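Local structure of quinone oxidoreductase (Coxiella burnetii, 3TQH) at residues Met7-Phe12 and Cys107-Val112; Lys19-Val24 and Ser298-Ala303; Leu67-Gly72 and Asp103-Tyr108. The protein binds NADPH and probably uses it to reduce quinones, as a medium-chain dehydrogenase/reductase with a GroES-like domain and a Rossmann-type nucleotide-binding domain. All blocks are in the same frame, centred on the assembly; numbering follows the deposited sequence.

Contact 1: Met7-Phe12 and Cys107-Val112; sequences MKAIQF and CYAEYV
Lys8 and Glu110 are joined twice, through side chain and through backbone, where strand 6-12 runs antiparallel past the approach to strand 111-114 in the GroES-like part of the protein. The amide N of Lys8 reaches OE1 of Glu110 at 3.0 Å in an almost straight bond (N-H...O 178°), but it meets the carboxylate from above its plane, 60° out. In return N of Glu110 donates to O of Lys8 at 3.2 Å. The second carboxylate oxygen faces the lysine chain: OE2 of Glu110 lies 3.6 Å from CD of Lys8, and the salt bridge to NZ is long. The carboxylate thus gives the Lys8 amide a side-chain acceptor.

Two residues further along, N of Ile10 donates to O of Tyr108 at 2.9 Å, and water 1 joins O of Ile10 to the same carbonyl. Tyr108 is the centre of an inverse gamma turn, and only Ala9 and Ala109 form a true beta bridge, so the pairing is a single bridge and not a continuous ladder. Strand 21-27 pairs with strand 6-12 as well, through Met7, Ala9 and Gln11.

Apolar groups surround this polar seam. The methyls of Ala9 and Ala109 meet CB to CB, while CB of Ile10 packs on CB of Tyr108 and CG2 of Ile10 sits at the edge of the Tyr108 ring. The phenol OH of Tyr108 is hydrogen-bonded to Asp49 and His304. Selenomethionine Met7 has CG between its backbone N and carbonyl carbon (chi1 63°) and is extended beyond, which carries its selenium alongside Tyr111. This is a Met-aromatic contact at the ring edge, with SE of Met7 5.4 Å from the ring centroid and 3.5 Å from O of Tyr111.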
HETATM    1  N   MSE A   7      15.748  18.929 -10.662  1.00 32.39           N
HETATM    2  CA  MSE A   7      14.481  18.261 -10.933  1.00 29.70           C
HETATM    3  C   MSE A   7      13.357  18.908 -10.122  1.00 28.14           C
HETATM    4  O   MSE A   7      13.614  19.639  -9.164  1.00 28.37           O
HETATM    5  CB  MSE A   7      14.578  16.783 -10.563  1.00 28.07           C
HETATM    6  CG  MSE A   7      14.842  16.521  -9.073  1.00 28.28           C
HETATM    7 SE   MSE A   7      14.466  14.685  -8.580  1.00 28.90          SE
HETATM    8  CE  MSE A   7      14.546  14.813  -6.623  1.00 26.93           C
ATOM      9  N   LYS A   8      12.117  18.625 -10.516  1.00 26.18           N
ATOM     10  CA  LYS A   8      10.931  18.999  -9.739  1.00 24.86           C
ATOM     11  C   LYS A   8      10.584  17.865  -8.771  1.00 21.84           C
ATOM     12  O   LYS A   8      10.625  16.686  -9.140  1.00 20.14           O
ATOM     13  CB  LYS A   8       9.737  19.278 -10.659  1.00 25.21           C
ATOM     14  CG  LYS A   8      10.008  20.309 -11.764  1.00 28.93           C
ATOM     15  CD  LYS A   8       8.802  20.457 -12.707  1.00 30.71           C
ATOM     16  CE  LYS A   8       9.035  21.502 -13.803  1.00 34.28           C
ATOM     17  NZ  LYS A   8       9.893  21.000 -14.920  1.00 35.68           N
ATOM     18  N   ALA A   9      10.242  18.229  -7.539  1.00 20.92           N
ATOM     19  CA  ALA A   9       9.864  17.256  -6.514  1.00 18.84           C
ATOM     20  C   ALA A   9       8.971  17.889  -5.449  1.00 18.59           C
ATOM     21  O   ALA A   9       9.067  19.085  -5.185  1.00 20.22           O
ATOM     22  CB  ALA A   9      11.101  16.670  -5.872  1.00 18.67           C
ATOM     23  N   ILE A  10       8.089  17.086  -4.856  1.00 16.97           N
ATOM     24  CA  ILE A  10       7.251  17.551  -3.756  1.00 16.89           C
ATOM     25  C   ILE A  10       8.036  17.408  -2.461  1.00 17.15           C
ATOM     26  O   ILE A  10       8.561  16.344  -2.165  1.00 16.84           O
ATOM     27  CB  ILE A  10       5.930  16.754  -3.643  1.00 15.40           C
ATOM     28  CG1 ILE A  10       5.015  17.048  -4.844  1.00 15.63           C
ATOM     29  CG2 ILE A  10       5.204  17.084  -2.332  1.00 15.56           C
ATOM     30  CD1 ILE A  10       4.474  18.459  -4.889  1.00 16.17           C
ATOM     31  N   GLN A  11       8.133  18.490  -1.701  1.00 18.49           N
ATOM     32  CA  GLN A  11       8.743  18.433  -0.380  1.00 18.91           C
ATOM     33  C   GLN A  11       7.842  19.091   0.634  1.00 19.15           C
ATOM     34  O   GLN A  11       6.899  19.785   0.270  1.00 19.64           O
ATOM     35  CB  GLN A  11      10.115  19.104  -0.389  1.00 20.76           C
ATOM     36  CG  GLN A  11      11.206  18.190  -0.926  1.00 20.96           C
ATOM     37  CD  GLN A  11      12.553  18.865  -1.075  1.00 22.99           C
ATOM     38  OE1 GLN A  11      13.470  18.279  -1.641  1.00 24.95           O
ATOM     39  NE2 GLN A  11      12.684  20.094  -0.581  1.00 24.02           N
ATOM     40  N   PHE A  12       8.120  18.841   1.905  1.00 19.49           N
ATOM     41  CA  PHE A  12       7.497  19.583   2.989  1.00 20.42           C
ATOM     42  C   PHE A  12       8.587  20.000   3.971  1.00 22.60           C
ATOM     43  O   PHE A  12       9.530  19.250   4.208  1.00 22.61           O
ATOM     44  CB  PHE A  12       6.367  18.773   3.655  1.00 19.00           C
ATOM     45  CG  PHE A  12       6.820  17.503   4.347  1.00 17.78           C
ATOM     46  CD1 PHE A  12       6.854  17.427   5.733  1.00 18.51           C
ATOM     47  CD2 PHE A  12       7.175  16.377   3.616  1.00 16.36           C
ATOM     48  CE1 PHE A  12       7.257  16.260   6.381  1.00 18.08           C
ATOM     49  CE2 PHE A  12       7.586  15.208   4.254  1.00 15.45           C
ATOM     50  CZ  PHE A  12       7.626  15.152   5.639  1.00 16.62           C
ATOM     51  N   CYS A 107       9.491   9.606  -3.782  1.00 14.33           N
ATOM     52  CA  CYS A 107       8.961   9.245  -5.094  1.00 13.41           C
ATOM     53  C   CYS A 107       8.029  10.282  -5.745  1.00 13.20           C
ATOM     54  O   CYS A 107       7.810  10.219  -6.957  1.00 13.06           O
ATOM     55  CB  CYS A 107       8.267   7.887  -5.026  1.00 12.78           C
ATOM     56  SG  CYS A 107       9.377   6.490  -4.783  1.00 12.95           S
ATOM     57  N   TYR A 108       7.473  11.217  -4.967  1.00 12.98           N
ATOM     58  CA  TYR A 108       6.745  12.353  -5.551  1.00 13.11           C
ATOM     59  C   TYR A 108       7.787  13.262  -6.209  1.00 14.22           C
ATOM     60  O   TYR A 108       8.097  14.339  -5.689  1.00 14.97           O
ATOM     61  CB  TYR A 108       5.994  13.176  -4.496  1.00 13.05           C
ATOM     62  CG  TYR A 108       4.896  12.507  -3.689  1.00 11.48           C
ATOM     63  CD1 TYR A 108       4.687  11.126  -3.704  1.00  9.87           C
ATOM     64  CD2 TYR A 108       4.089  13.278  -2.855  1.00 10.63           C
ATOM     65  CE1 TYR A 108       3.683  10.548  -2.927  1.00  8.62           C
ATOM     66  CE2 TYR A 108       3.092  12.711  -2.082  1.00  9.54           C
ATOM     67  CZ  TYR A 108       2.893  11.350  -2.116  1.00  8.66           C
ATOM     68  OH  TYR A 108       1.902  10.810  -1.329  1.00  7.62           O
ATOM     69  N   ALA A 109       8.332  12.823  -7.342  1.00 14.42           N
ATOM     70  CA  ALA A 109       9.486  13.491  -7.954  1.00 15.73           C
ATOM     71  C   ALA A 109       9.798  12.927  -9.337  1.00 16.23           C
ATOM     72  O   ALA A 109       9.351  11.845  -9.695  1.00 16.16           O
ATOM     73  CB  ALA A 109      10.697  13.362  -7.055  1.00 15.73           C
ATOM     74  N   GLU A 110      10.568  13.673 -10.111  1.00 17.86           N
ATOM     75  CA  GLU A 110      10.891  13.300 -11.484  1.00 18.70           C
ATOM     76  C   GLU A 110      11.995  12.239 -11.574  1.00 18.56           C
ATOM     77  O   GLU A 110      12.093  11.531 -12.574  1.00 18.87           O
ATOM     78  CB  GLU A 110      11.302  14.547 -12.268  1.00 20.84           C
ATOM     79  CG  GLU A 110      10.169  15.551 -12.468  1.00 22.01           C
ATOM     80  CD  GLU A 110      10.593  16.772 -13.272  1.00 25.41           C
ATOM     81  OE1 GLU A 110      11.740  17.246 -13.106  1.00 26.37           O
ATOM     82  OE2 GLU A 110       9.768  17.267 -14.065  1.00 28.80           O
ATOM     83  N   TYR A 111      12.833  12.151 -10.542  1.00 18.35           N
ATOM     84  CA  TYR A 111      13.909  11.157 -10.483  1.00 18.67           C
ATOM     85  C   TYR A 111      14.005  10.550  -9.091  1.00 17.88           C
ATOM     86  O   TYR A 111      13.842  11.250  -8.086  1.00 17.89           O
ATOM     87  CB  TYR A 111      15.261  11.778 -10.852  1.00 20.27           C
ATOM     88  CG  TYR A 111      15.319  12.311 -12.261  1.00 21.73           C
ATOM     89  CD1 TYR A 111      15.772  11.512 -13.310  1.00 22.73           C
ATOM     90  CD2 TYR A 111      14.907  13.608 -12.553  1.00 22.28           C
ATOM     91  CE1 TYR A 111      15.815  11.998 -14.615  1.00 24.00           C
ATOM     92  CE2 TYR A 111      14.943  14.100 -13.847  1.00 23.78           C
ATOM     93  CZ  TYR A 111      15.399  13.294 -14.875  1.00 24.72           C
ATOM     94  OH  TYR A 111      15.440  13.784 -16.161  1.00 26.83           O
ATOM     95  N   VAL A 112      14.271   9.248  -9.036  1.00 17.55           N
ATOM     96  CA  VAL A 112      14.545   8.572  -7.772  1.00 17.23           C
ATOM     97  C   VAL A 112      15.806   7.724  -7.868  1.00 18.47           C
ATOM     98  O   VAL A 112      16.214   7.308  -8.952  1.00 18.64           O
ATOM     99  CB  VAL A 112      13.371   7.683  -7.313  1.00 15.68           C
ATOM    100  CG1 VAL A 112      12.126   8.521  -7.111  1.00 14.99           C
ATOM    101  CG2 VAL A 112      13.111   6.550  -8.307  1.00 15.91           C
TER
HETATM  102  O   HOH W   1       9.549  13.857  -3.068  1.00 17.24           O

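Contact 2: Lys19-Val24 and Ser298-Ala303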
ATOM      1  N   LYS A  19      -1.505  21.406   3.042  1.00 21.92           N
ATOM      2  CA  LYS A  19      -0.979  22.663   2.490  1.00 23.89           C
ATOM      3  C   LYS A  19       0.546  22.819   2.600  1.00 23.98           C
ATOM      4  O   LYS A  19       1.121  23.670   1.909  1.00 25.20           O
ATOM      5  CB  LYS A  19      -1.638  23.880   3.169  1.00 26.55           C
ATOM      6  CG  LYS A  19      -2.976  24.331   2.571  1.00 28.75           C
ATOM      7  CD  LYS A  19      -3.283  25.784   2.950  1.00 32.89           C
ATOM      8  CE  LYS A  19      -4.750  26.146   2.708  1.00 35.01           C
ATOM      9  NZ  LYS A  19      -5.000  27.624   2.828  1.00 37.74           N
ATOM     10  N   VAL A  20       1.188  22.035   3.472  1.00 22.77           N
ATOM     11  CA  VAL A  20       2.652  22.111   3.659  1.00 23.01           C
ATOM     12  C   VAL A  20       3.444  21.470   2.517  1.00 21.67           C
ATOM     13  O   VAL A  20       4.658  21.639   2.435  1.00 22.39           O
ATOM     14  CB  VAL A  20       3.126  21.476   5.001  1.00 22.80           C
ATOM     15  CG1 VAL A  20       2.426  22.128   6.181  1.00 24.08           C
ATOM     16  CG2 VAL A  20       2.913  19.974   5.003  1.00 20.27           C
ATOM     17  N   LEU A  21       2.763  20.727   1.648  1.00 20.08           N
ATOM     18  CA  LEU A  21       3.397  20.154   0.467  1.00 19.05           C
ATOM     19  C   LEU A  21       3.668  21.241  -0.566  1.00 20.80           C
ATOM     20  O   LEU A  21       2.795  22.058  -0.846  1.00 22.12           O
ATOM     21  CB  LEU A  21       2.503  19.086  -0.148  1.00 17.12           C
ATOM     22  CG  LEU A  21       2.252  17.823   0.673  1.00 14.89           C
ATOM     23  CD1 LEU A  21       1.479  16.825  -0.167  1.00 13.59           C
ATOM     24  CD2 LEU A  21       3.535  17.206   1.148  1.00 13.66           C
ATOM     25  N   LYS A  22       4.875  21.246  -1.124  1.00 21.31           N
ATOM     26  CA  LYS A  22       5.267  22.240  -2.125  1.00 23.41           C
ATOM     27  C   LYS A  22       5.964  21.575  -3.309  1.00 22.73           C
ATOM     28  O   LYS A  22       6.759  20.648  -3.127  1.00 21.44           O
ATOM     29  CB  LYS A  22       6.221  23.273  -1.520  1.00 25.67           C
ATOM     30  CG  LYS A  22       5.875  23.723  -0.106  1.00 27.57           C
ATOM     31  CD  LYS A  22       6.792  24.853   0.364  1.00 31.49           C
ATOM     32  CE  LYS A  22       8.168  24.338   0.768  1.00 31.92           C
ATOM     33  NZ  LYS A  22       9.192  25.417   0.730  1.00 35.27           N
ATOM     34  N   LEU A  23       5.662  22.054  -4.514  1.00 23.70           N
ATOM     35  CA  LEU A  23       6.403  21.658  -5.706  1.00 23.86           C
ATOM     36  C   LEU A  23       7.655  22.520  -5.729  1.00 25.76           C
ATOM     37  O   LEU A  23       7.570  23.740  -5.812  1.00 27.81           O
ATOM     38  CB  LEU A  23       5.568  21.864  -6.976  1.00 24.48           C
ATOM     39  CG  LEU A  23       6.117  21.262  -8.276  1.00 24.34           C
ATOM     40  CD1 LEU A  23       6.115  19.746  -8.210  1.00 22.14           C
ATOM     41  CD2 LEU A  23       5.310  21.736  -9.471  1.00 25.41           C
ATOM     42  N   VAL A  24       8.812  21.871  -5.643  1.00 25.43           N
ATOM     43  CA  VAL A  24      10.084  22.547  -5.394  1.00 27.35           C
ATOM     44  C   VAL A  24      11.148  22.089  -6.389  1.00 27.65           C
ATOM     45  O   VAL A  24      11.156  20.934  -6.819  1.00 26.14           O
ATOM     46  CB  VAL A  24      10.556  22.262  -3.934  1.00 27.06           C
ATOM     47  CG1 VAL A  24      12.067  22.311  -3.803  1.00 28.37           C
ATOM     48  CG2 VAL A  24       9.905  23.231  -2.968  1.00 28.06           C
ATOM     49  N   SER A 298       1.812  18.724  -9.289  1.00 21.23           N
ATOM     50  CA  SER A 298       1.243  20.045  -9.023  1.00 22.97           C
ATOM     51  C   SER A 298      -0.026  20.030  -8.151  1.00 22.40           C
ATOM     52  O   SER A 298      -0.349  21.030  -7.508  1.00 23.42           O
ATOM     53  CB  SER A 298       0.936  20.721 -10.356  1.00 25.02           C
ATOM     54  OG  SER A 298      -0.013  21.743 -10.192  1.00 28.08           O
ATOM     55  N   GLU A 299      -0.744  18.906  -8.154  1.00 21.03           N
ATOM     56  CA  GLU A 299      -1.987  18.750  -7.404  1.00 20.52           C
ATOM     57  C   GLU A 299      -1.801  17.955  -6.105  1.00 18.30           C
ATOM     58  O   GLU A 299      -2.762  17.376  -5.588  1.00 17.78           O
ATOM     59  CB  GLU A 299      -3.018  18.019  -8.267  1.00 20.97           C
ATOM     60  CG  GLU A 299      -3.287  18.624  -9.632  1.00 23.88           C
ATOM     61  CD  GLU A 299      -4.238  17.758 -10.447  1.00 25.95           C
ATOM     62  OE1 GLU A 299      -5.453  18.043 -10.437  1.00 29.88           O
ATOM     63  OE2 GLU A 299      -3.785  16.774 -11.071  1.00 25.74           O
ATOM     64  N   ALA A 300      -0.582  17.929  -5.571  1.00 17.18           N
ATOM     65  CA  ALA A 300      -0.275  17.097  -4.404  1.00 15.51           C
ATOM     66  C   ALA A 300      -1.135  17.429  -3.177  1.00 15.52           C
ATOM     67  O   ALA A 300      -1.607  16.526  -2.489  1.00 14.70           O
ATOM     68  CB  ALA A 300       1.205  17.189  -4.051  1.00 14.96           C
ATOM     69  N   VAL A 301      -1.331  18.717  -2.902  1.00 16.88           N
ATOM     70  CA  VAL A 301      -2.131  19.138  -1.746  1.00 17.26           C
ATOM     71  C   VAL A 301      -3.534  18.537  -1.827  1.00 16.93           C
ATOM     72  O   VAL A 301      -3.984  17.871  -0.897  1.00 16.17           O
ATOM     73  CB  VAL A 301      -2.209  20.681  -1.632  1.00 19.27           C
ATOM     74  CG1 VAL A 301      -3.251  21.094  -0.605  1.00 19.69           C
ATOM     75  CG2 VAL A 301      -0.836  21.258  -1.275  1.00 19.52           C
ATOM     76  N   THR A 302      -4.199  18.763  -2.957  1.00 17.72           N
ATOM     77  CA  THR A 302      -5.516  18.204  -3.233  1.00 18.00           C
ATOM     78  C   THR A 302      -5.544  16.690  -3.050  1.00 16.20           C
ATOM     79  O   THR A 302      -6.439  16.152  -2.390  1.00 15.90           O
ATOM     80  CB  THR A 302      -5.944  18.533  -4.676  1.00 19.49           C
ATOM     81  OG1 THR A 302      -5.853  19.946  -4.886  1.00 22.39           O
ATOM     82  CG2 THR A 302      -7.370  18.087  -4.941  1.00 20.20           C
ATOM     83  N   ALA A 303      -4.555  16.020  -3.636  1.00 15.23           N
ATOM     84  CA  ALA A 303      -4.425  14.564  -3.571  1.00 14.02           C
ATOM     85  C   ALA A 303      -4.335  14.056  -2.138  1.00 13.30           C
ATOM     86  O   ALA A 303      -4.987  13.075  -1.775  1.00 13.03           O
ATOM     87  CB  ALA A 303      -3.193  14.107  -4.361  1.00 13.29           C
TER
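Leu21 meets the first turn of helix 300-308 where strand 21-27, one half of an antiparallel two-stranded sheet, faces that helix. The contact thus joins the N-terminal sheet to a helix near the C-terminus, far away in sequence. The packing is of strand against helix, with no hydrogen bond between the two segments, and their touching parts run 159° apart, nearly antiparallel.

From its root outward, the Leu21 side chain passes from one helix residue to the next. CB of Leu21 lies 4.1 Å from CG2 of Val301. CG stands beside the backbone N (chi1 -66°), and the branch beyond it sends CD1 toward the helix, where it is 3.9 Å from CB of Ala300 and equally close to the carbonyl O of that residue. Ile10 of strand 6-12 packs on both Leu21 and Ala300, and so extends the apolar patch between sheet and helix. The other methyl of Leu21, CD2, turns instead to CD1 of Leu71, 3.8 Å away, and Arg53 of helix 47-53 also touches this side chain.

Val301 fits its two methyls against the chain around Leu21. Its CG2 is 3.7 Å from O of Leu21 and 4.0 Å from CA of Lys19, and CG1 rests on N and CA of Lys19. The valine thus meets mainly backbone, of Lys19 in the 3-10 segment and of Leu21 just after it, while the long Lys19 side chain leaves from a CB directed away from the helix.

The Leu23 end of the contact, like the Lys19 end, is exposed. Leu23, whose CB points toward the helix segment, reaches it with one methyl, CD2, lying 4.4 Å from CA of Ser298.

Contact 3: Leu67-Gly72 and Asp103-Tyr108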
ATOM      1  N   LEU A  67      14.265  17.632   7.992  1.00 32.26           N
ATOM      2  CA  LEU A  67      13.434  18.252   6.967  1.00 29.92           C
ATOM      3  C   LEU A  67      14.213  19.374   6.271  1.00 31.30           C
ATOM      4  O   LEU A  67      15.161  19.911   6.840  1.00 34.07           O
ATOM      5  CB  LEU A  67      12.137  18.797   7.582  1.00 29.40           C
ATOM      6  CG  LEU A  67      11.223  17.780   8.272  1.00 27.49           C
ATOM      7  CD1 LEU A  67       9.978  18.467   8.817  1.00 26.90           C
ATOM      8  CD2 LEU A  67      10.842  16.644   7.329  1.00 23.84           C
ATOM      9  N   PRO A  68      13.814  19.743   5.038  1.00 29.75           N
ATOM     10  CA  PRO A  68      12.685  19.227   4.263  1.00 26.72           C
ATOM     11  C   PRO A  68      12.873  17.802   3.754  1.00 24.57           C
ATOM     12  O   PRO A  68      13.999  17.354   3.538  1.00 25.36           O
ATOM     13  CB  PRO A  68      12.601  20.199   3.079  1.00 26.83           C
ATOM     14  CG  PRO A  68      13.954  20.724   2.933  1.00 29.44           C
ATOM     15  CD  PRO A  68      14.497  20.835   4.323  1.00 31.57           C
ATOM     16  N   SER A  69      11.757  17.113   3.554  1.00 22.08           N
ATOM     17  CA  SER A  69      11.759  15.735   3.089  1.00 20.45           C
ATOM     18  C   SER A  69      10.836  15.577   1.894  1.00 18.42           C
ATOM     19  O   SER A  69       9.828  16.274   1.784  1.00 17.76           O
ATOM     20  CB  SER A  69      11.292  14.810   4.217  1.00 20.13           C
ATOM     21  OG  SER A  69      11.105  13.483   3.763  1.00 19.23           O
ATOM     22  N   GLY A  70      11.192  14.659   1.000  1.00 17.41           N
ATOM     23  CA  GLY A  70      10.277  14.198  -0.033  1.00 15.72           C
ATOM     24  C   GLY A  70       9.224  13.268   0.554  1.00 14.51           C
ATOM     25  O   GLY A  70       9.150  13.091   1.769  1.00 14.66           O
ATOM     26  N   LEU A  71       8.418  12.671  -0.322  1.00 13.43           N
ATOM     27  CA  LEU A  71       7.394  11.714   0.067  1.00 12.48           C
ATOM     28  C   LEU A  71       7.202  10.657  -1.011  1.00 11.76           C
ATOM     29  O   LEU A  71       7.493  10.892  -2.180  1.00 11.59           O
ATOM     30  CB  LEU A  71       6.061  12.425   0.304  1.00 12.51           C
ATOM     31  CG  LEU A  71       5.763  13.005   1.690  1.00 13.43           C
ATOM     32  CD1 LEU A  71       4.336  13.553   1.704  1.00 13.29           C
ATOM     33  CD2 LEU A  71       5.952  11.974   2.796  1.00 13.13           C
ATOM     34  N   GLY A  72       6.695   9.494  -0.608  1.00 11.42           N
ATOM     35  CA  GLY A  72       6.326   8.437  -1.550  1.00 10.87           C
ATOM     36  C   GLY A  72       7.356   7.328  -1.643  1.00 11.30           C
ATOM     37  O   GLY A  72       8.556   7.587  -1.638  1.00 12.20           O
ATOM     38  N   ASP A 103      13.181   5.220   5.465  1.00 24.94           N
ATOM     39  CA  ASP A 103      13.668   6.471   6.072  1.00 26.41           C
ATOM     40  C   ASP A 103      13.928   7.635   5.104  1.00 25.67           C
ATOM     41  O   ASP A 103      14.175   8.755   5.551  1.00 26.45           O
ATOM     42  CB  ASP A 103      14.931   6.187   6.900  1.00 29.41           C
ATOM     43  CG  ASP A 103      14.642   5.359   8.153  1.00 31.94           C
ATOM     44  OD1 ASP A 103      13.459   5.266   8.562  1.00 32.23           O
ATOM     45  OD2 ASP A 103      15.600   4.805   8.738  1.00 35.44           O
ATOM     46  N   HIS A 104      13.858   7.387   3.794  1.00 24.37           N
ATOM     47  CA  HIS A 104      14.124   8.433   2.805  1.00 23.98           C
ATOM     48  C   HIS A 104      13.055   8.487   1.715  1.00 21.50           C
ATOM     49  O   HIS A 104      13.365   8.315   0.538  1.00 21.16           O
ATOM     50  CB  HIS A 104      15.503   8.217   2.172  1.00 25.55           C
ATOM     51  CG  HIS A 104      16.625   8.191   3.162  1.00 29.25           C
ATOM     52  ND1 HIS A 104      17.055   9.319   3.829  1.00 32.95           N
ATOM     53  CD2 HIS A 104      17.408   7.175   3.597  1.00 32.23           C
ATOM     54  CE1 HIS A 104      18.057   9.001   4.632  1.00 35.06           C
ATOM     55  NE2 HIS A 104      18.289   7.705   4.511  1.00 35.51           N
ATOM     56  N   PRO A 105      11.789   8.742   2.098  1.00 20.17           N
ATOM     57  CA  PRO A 105      10.714   8.792   1.093  1.00 18.32           C
ATOM     58  C   PRO A 105      10.985   9.892   0.071  1.00 18.11           C
ATOM     59  O   PRO A 105      11.463  10.964   0.442  1.00 19.01           O
ATOM     60  CB  PRO A 105       9.463   9.090   1.922  1.00 17.80           C
ATOM     61  CG  PRO A 105       9.971   9.703   3.187  1.00 19.47           C
ATOM     62  CD  PRO A 105      11.299   9.069   3.448  1.00 20.60           C
ATOM     63  N   CYS A 106      10.695   9.620  -1.200  1.00 17.14           N
ATOM     64  CA  CYS A 106      11.283  10.403  -2.289  1.00 17.51           C
ATOM     65  C   CYS A 106      10.619  10.300  -3.666  1.00 16.03           C
ATOM     66  O   CYS A 106      11.136  10.865  -4.625  1.00 16.80           O
ATOM     67  CB  CYS A 106      12.736   9.953  -2.449  1.00 18.78           C
ATOM     68  SG  CYS A 106      12.865   8.206  -2.963  1.00 19.99           S
ATOM     69  N   CYS A 107       9.491   9.606  -3.782  1.00 14.33           N
ATOM     70  CA  CYS A 107       8.961   9.245  -5.094  1.00 13.41           C
ATOM     71  C   CYS A 107       8.029  10.282  -5.745  1.00 13.20           C
ATOM     72  O   CYS A 107       7.810  10.219  -6.957  1.00 13.06           O
ATOM     73  CB  CYS A 107       8.267   7.887  -5.026  1.00 12.78           C
ATOM     74  SG  CYS A 107       9.377   6.490  -4.783  1.00 12.95           S
ATOM     75  N   TYR A 108       7.473  11.217  -4.967  1.00 12.98           N
ATOM     76  CA  TYR A 108       6.745  12.353  -5.551  1.00 13.11           C
ATOM     77  C   TYR A 108       7.787  13.262  -6.209  1.00 14.22           C
ATOM     78  O   TYR A 108       8.097  14.339  -5.689  1.00 14.97           O
ATOM     79  CB  TYR A 108       5.994  13.176  -4.496  1.00 13.05           C
ATOM     80  CG  TYR A 108       4.896  12.507  -3.689  1.00 11.48           C
ATOM     81  CD1 TYR A 108       4.687  11.126  -3.704  1.00  9.87           C
ATOM     82  CD2 TYR A 108       4.089  13.278  -2.855  1.00 10.63           C
ATOM     83  CE1 TYR A 108       3.683  10.548  -2.927  1.00  8.62           C
ATOM     84  CE2 TYR A 108       3.092  12.711  -2.082  1.00  9.54           C
ATOM     85  CZ  TYR A 108       2.893  11.350  -2.116  1.00  8.66           C
ATOM     86  OH  TYR A 108       1.902  10.810  -1.329  1.00  7.62           O
TER
HETATM   87  O   HOH W   2      12.874  11.971   2.770  1.00 25.04           O
HETATM   88  O   HOH W   1       9.549  13.857  -3.068  1.00 17.24           O
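The ring of Tyr108 carries CB of Leu71 on one face: the carbon stands 3.9 Å from the ring centroid and 16° off the normal, a CH-pi contact displaced toward the CD2-CE2 bond. Leu71 and Tyr108 run side by side and point the same way, so CD1 of Leu71 also nears CE2. The main chain continues along the ring, with C of Leu71 over the same face and CA of Gly72 approaching CE1 of Tyr108 obliquely at 3.7 Å. Outside the two segments, Phe318 meets the ring edge-to-face.

Beside the ring, the puckered pyrrolidine of Pro105 sets CB against CA of Leu71 and N of Gly72, while CG of Pro105 comes 4.0 Å from OG of Ser69. Water 2 donates to O of Pro105 and also lies by that hydroxyl, though its spacing to OG is short and doubtful. OG of Ser69 itself donates to O of Gly70.

Between these groups two irregular loops of the GroES-like domain are laced together by their backbones. N of Tyr108 donates to O of Leu71 at 2.8 Å in a nearly straight bond. The carbonyl O of Gly72 takes two bonds: N of Cys106 approaches in the carbonyl plane at 3.0 Å, whereas N of Cys107 comes from above it at 3.1 Å. With chi1 at -70°, SG of Cys107 is turned back alongside this oxygen, 3.4 Å from O of Gly72.

Gly72 lies close to Tyr108 and Cys107, with a positive phi of 101°. Water 1 adds a link from N of Leu71 to O of Tyr108. The direct hydrogen bonds across this buried junction are between backbone atoms, with water beside them, consistent with the main chain largely setting how the two loops meet.

Contacts 1 and 3 share Cys107 and Tyr108 and have centres about 8 Å apart; water 1 belongs to both, and N of Phe12 lies 3.1 Å from O of Ser69, a probable hydrogen bond. Contact 2 adjoins contact 1 through the two-stranded sheet, where O of Ala9 is 2.8 Å from N of Val24 and O of Gln11 is 2.9 Å from N of Lys22. Its centre is about 13 Å from that of contact 3. Contacts 1 and 3 stand back from the cofactor: the Tyr108 side chain is about 11 Å from the bound NADPH. From the side chain of NADPH-binding Lys51, that of Leu71 is about 9 Å away and that of Leu21, in contact 2, about 12 Å.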